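PDB 4QMK: type III secretion system effector protein ExoU from Pseudomonas fluorescens, which probably hydrolyses membrane phospholipids through a patatin-like phospholipase domain and is directed to the plasma membrane by a domain that binds phosphatidylinositol 4,5-bisphosphate. Local coordinates for residues A[572-584]-A[639-651]. Sequence-based numbering, arbitrary orientation. Where two conformers were deposited one is given.
Sequences KAENFIREVIYPS and TTVEQAKAWRIPV
Near-antiparallel helix packing, centred on Trp647 against Phe576 and Val580, joins helix 555-585 to the last helix of the C-terminal helical bundle of ExoU, probably the membrane-localisation domain. The segment axes approach to 9.9 Å at 165°. At the start of helix 639-646, next to the end of segment 572-584, Thr640 OG1 and Ser584 OG, hydrogen-bonded to Arg254 and Tyr625 respectively, are modelled 2.4 Å apart, so short that the exact separation is doubtful. Trp647 follows helix 639-646 directly, and with CG anti to its carbonyl carbon (chi1 -74°) its indole lies along the side of the longer helix. One indole face receives the edge of the Phe576 ring in a T-shaped stack, planes 73° apart and CD1 of Phe576 3.8 Å from CG of Trp647. Leu605 and Leu618 of the two intervening helices also touch Phe576. Beyond the helix end, Ile649 reaches back so that its CD1 meets the aliphatic CD of Lys572. Phe576 CA makes a CH-pi contact over the six-membered ring of Trp647. The Val580 methyl CG1 packs on CB of Gln643, while CG2 makes another CH-pi contact over the five-membered ring, 3.5 Å from NE1 of Trp647.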
# COMPACT_ATOMS: atom_id res chain seq x y z
N LYS A 572 9.34 -10.72 16.66
CA LYS A 572 8.00 -10.57 17.21
C LYS A 572 8.05 -10.03 18.62
O LYS A 572 7.17 -9.30 19.02
CB LYS A 572 7.21 -11.86 17.17
CG LYS A 572 6.55 -12.09 15.83
CD LYS A 572 5.70 -13.35 15.81
CE LYS A 572 5.11 -13.57 14.42
NZ LYS A 572 6.16 -13.73 13.37
N ALA A 573 9.07 -10.41 19.37
CA ALA A 573 9.19 -10.01 20.75
C ALA A 573 9.42 -8.49 20.82
O ALA A 573 8.86 -7.81 21.65
CB ALA A 573 10.33 -10.78 21.40
N GLU A 574 10.29 -7.97 19.97
CA GLU A 574 10.53 -6.53 19.92
C GLU A 574 9.26 -5.80 19.57
O GLU A 574 8.92 -4.78 20.15
CB GLU A 574 11.61 -6.20 18.91
CG GLU A 574 12.95 -5.82 19.52
CD GLU A 574 13.57 -6.91 20.37
OE1 GLU A 574 13.78 -8.04 19.85
OE2 GLU A 574 13.89 -6.63 21.55
N ASN A 575 8.52 -6.35 18.64
CA ASN A 575 7.30 -5.73 18.25
C ASN A 575 6.25 -5.71 19.32
O ASN A 575 5.63 -4.67 19.53
CB ASN A 575 6.83 -6.33 16.97
CG ASN A 575 7.68 -5.86 15.80
OD1 ASN A 575 8.11 -4.73 15.79
ND2 ASN A 575 7.96 -6.72 14.86
N PHE A 576 6.13 -6.82 20.07
CA PHE A 576 5.14 -6.99 21.09
C PHE A 576 5.47 -6.01 22.20
O PHE A 576 4.58 -5.32 22.73
CB PHE A 576 5.14 -8.43 21.58
CG PHE A 576 4.19 -8.68 22.69
CD1 PHE A 576 2.85 -8.81 22.45
CD2 PHE A 576 4.63 -8.74 23.98
CE1 PHE A 576 1.94 -8.96 23.49
CE2 PHE A 576 3.76 -8.94 25.05
CZ PHE A 576 2.40 -9.04 24.81
N ILE A 577 6.76 -5.94 22.51
CA ILE A 577 7.28 -5.02 23.50
C ILE A 577 6.93 -3.61 23.20
O ILE A 577 6.40 -2.91 24.00
CB ILE A 577 8.80 -5.15 23.63
CG1 ILE A 577 9.11 -6.46 24.40
CG2 ILE A 577 9.38 -3.99 24.41
CD1 ILE A 577 10.58 -6.87 24.45
N ARG A 578 7.19 -3.21 21.99
CA ARG A 578 7.01 -1.82 21.58
C ARG A 578 5.54 -1.44 21.49
O ARG A 578 5.17 -0.37 21.85
CB ARG A 578 7.65 -1.68 20.19
CG ARG A 578 7.75 -0.27 19.70
CD ARG A 578 7.21 -0.11 18.31
NE ARG A 578 8.04 -0.68 17.29
CZ ARG A 578 7.60 -0.97 16.08
NH1 ARG A 578 6.35 -0.71 15.75
NH2 ARG A 578 8.40 -1.52 15.20
N GLU A 579 4.72 -2.36 21.05
CA GLU A 579 3.35 -2.11 20.70
C GLU A 579 2.30 -2.50 21.78
O GLU A 579 1.20 -2.02 21.79
CB GLU A 579 3.08 -2.90 19.41
CG GLU A 579 2.19 -2.25 18.38
CD GLU A 579 2.78 -0.97 17.78
OE1 GLU A 579 1.99 -0.01 17.60
OE2 GLU A 579 4.01 -0.90 17.55
N VAL A 580 2.68 -3.36 22.70
CA VAL A 580 1.77 -3.79 23.72
C VAL A 580 2.28 -3.48 25.14
O VAL A 580 1.55 -2.90 25.97
CB VAL A 580 1.53 -5.29 23.62
CG1 VAL A 580 0.60 -5.72 24.74
CG2 VAL A 580 0.92 -5.64 22.29
N ILE A 581 3.53 -3.80 25.41
CA ILE A 581 4.04 -3.53 26.72
C ILE A 581 4.30 -2.06 27.00
O ILE A 581 3.81 -1.53 28.02
CB ILE A 581 5.26 -4.33 26.99
CG1 ILE A 581 4.86 -5.81 27.08
CG2 ILE A 581 5.85 -3.91 28.31
CD1 ILE A 581 6.04 -6.75 27.19
N TYR A 582 5.02 -1.41 26.09
CA TYR A 582 5.39 -0.03 26.23
C TYR A 582 4.21 0.88 26.72
O TYR A 582 4.31 1.47 27.75
CB TYR A 582 6.01 0.49 24.95
CG TYR A 582 6.34 1.97 25.02
CD1 TYR A 582 7.45 2.43 25.74
CD2 TYR A 582 5.50 2.92 24.47
CE1 TYR A 582 7.73 3.80 25.86
CE2 TYR A 582 5.77 4.29 24.59
CZ TYR A 582 6.90 4.71 25.27
OH TYR A 582 7.20 6.03 25.38
N PRO A 583 3.10 0.91 26.01
CA PRO A 583 1.97 1.70 26.45
C PRO A 583 1.40 1.38 27.82
O PRO A 583 0.95 2.33 28.47
CB PRO A 583 0.91 1.43 25.42
CG PRO A 583 1.66 1.04 24.24
CD PRO A 583 2.86 0.31 24.71
N SER A 584 1.38 0.10 28.23
CA SER A 584 0.85 -0.26 29.56
C SER A 584 1.84 0.13 30.62
O SER A 584 1.49 0.66 31.67
CB SER A 584 0.71 -1.77 29.73
OG SER A 584 -0.58 -2.28 29.46
N THR A 639 -6.89 -2.91 26.88
CA THR A 639 -6.47 -3.70 25.77
C THR A 639 -5.32 -4.70 26.12
O THR A 639 -5.07 -5.56 25.34
CB THR A 639 -6.09 -2.82 24.55
OG1 THR A 639 -4.91 -2.05 24.84
CG2 THR A 639 -7.27 -1.89 24.12
N THR A 640 -4.67 -4.64 27.29
CA THR A 640 -3.43 -5.42 27.50
C THR A 640 -3.60 -6.94 27.45
O THR A 640 -2.84 -7.64 26.75
CB THR A 640 -2.67 -5.04 28.80
OG1 THR A 640 -2.46 -3.63 28.88
CG2 THR A 640 -1.31 -5.70 28.89
N VAL A 641 -4.54 -7.46 28.22
CA VAL A 641 -4.80 -8.87 28.21
C VAL A 641 -5.31 -9.27 26.85
O VAL A 641 -4.93 -10.31 26.34
CB VAL A 641 -5.83 -9.29 29.34
CG1 VAL A 641 -6.24 -10.75 29.20
CG2 VAL A 641 -5.21 -9.08 30.72
N GLU A 642 -6.18 -8.46 26.28
CA GLU A 642 -6.75 -8.76 24.96
C GLU A 642 -5.67 -8.82 23.89
O GLU A 642 -5.64 -9.76 23.07
CB GLU A 642 -7.81 -7.73 24.62
CG GLU A 642 -9.05 -7.86 25.49
CD GLU A 642 -9.63 -9.23 25.35
OE1 GLU A 642 -9.98 -9.54 24.19
OE2 GLU A 642 -9.71 -9.98 26.36
N GLN A 643 -4.77 -7.85 23.90
CA GLN A 643 -3.65 -7.83 22.96
C GLN A 643 -2.72 -9.04 23.20
O GLN A 643 -2.30 -9.71 22.26
CB GLN A 643 -2.88 -6.52 23.09
CG GLN A 643 -3.62 -5.31 22.54
CD GLN A 643 -2.97 -4.00 22.94
OE1 GLN A 643 -3.00 -3.57 24.11
NE2 GLN A 643 -2.41 -3.33 21.96
N ALA A 644 -2.48 -9.37 24.47
CA ALA A 644 -1.63 -10.50 24.80
C ALA A 644 -2.18 -11.77 24.18
O ALA A 644 -1.42 -12.57 23.71
CB ALA A 644 -1.50 -10.66 26.29
N LYS A 645 -3.51 -11.94 24.16
CA LYS A 645 -4.09 -13.13 23.52
C LYS A 645 -3.97 -13.03 22.01
O LYS A 645 -3.50 -13.95 21.37
CB LYS A 645 -5.56 -13.28 23.86
CG LYS A 645 -5.86 -13.40 25.33
CD LYS A 645 -7.36 -13.54 25.56
CE LYS A 645 -7.67 -13.33 27.01
NZ LYS A 645 -9.10 -13.56 27.33
N ALA A 646 -4.38 -11.90 21.46
CA ALA A 646 -4.32 -11.67 20.01
C ALA A 646 -2.93 -11.85 19.37
O ALA A 646 -2.84 -12.11 18.19
CB ALA A 646 -4.79 -10.25 19.71
N TRP A 647 -1.86 -11.66 20.13
CA TRP A 647 -0.53 -11.83 19.57
C TRP A 647 0.02 -13.25 19.73
O TRP A 647 1.10 -13.52 19.27
CB TRP A 647 0.45 -10.84 20.18
CG TRP A 647 0.34 -9.36 19.71
CD1 TRP A 647 -0.66 -8.48 19.99
CD2 TRP A 647 1.35 -8.61 19.00
NE1 TRP A 647 -0.37 -7.23 19.44
CE2 TRP A 647 0.86 -7.29 18.84
CE3 TRP A 647 2.61 -8.93 18.46
CZ2 TRP A 647 1.57 -6.31 18.18
CZ3 TRP A 647 3.31 -7.95 17.78
CH2 TRP A 647 2.79 -6.65 17.64
N ARG A 648 -0.68 -14.16 20.36
CA ARG A 648 -0.17 -15.54 20.46
C ARG A 648 0.13 -16.09 19.09
O ARG A 648 -0.59 -15.84 18.14
CB ARG A 648 -1.17 -16.52 21.11
CG ARG A 648 -1.46 -16.25 22.56
CD ARG A 648 -2.13 -17.44 23.26
NE ARG A 648 -1.20 -18.56 23.33
CZ ARG A 648 -1.44 -19.71 23.96
NH1 ARG A 648 -2.58 -19.90 24.63
NH2 ARG A 648 -0.53 -20.66 23.95
N ILE A 649 1.19 -16.87 18.99
CA ILE A 649 1.55 -17.50 17.70
C ILE A 649 0.72 -18.77 17.56
O ILE A 649 0.75 -19.61 18.45
CB ILE A 649 3.06 -17.80 17.61
CG1 ILE A 649 3.85 -16.49 17.64
CG2 ILE A 649 3.37 -18.54 16.32
CD1 ILE A 649 5.28 -16.69 18.07
N PRO A 650 -0.06 -18.86 16.46
CA PRO A 650 -1.00 -19.94 16.17
C PRO A 650 -0.58 -21.35 16.55
O PRO A 650 -1.39 -22.08 17.09
CB PRO A 650 -1.18 -19.83 14.66
CG PRO A 650 -1.17 -18.34 14.44
CD PRO A 650 -0.15 -17.81 15.41
N VAL A 651 0.67 -21.73 16.31
CA VAL A 651 1.08 -23.11 16.59
C VAL A 651 0.34 -24.09 15.62
O VAL A 651 0.75 -24.30 14.47
CB VAL A 651 0.80 -23.53 18.07
CG1 VAL A 651 0.82 -25.06 18.22
CG2 VAL A 651 1.78 -22.87 19.03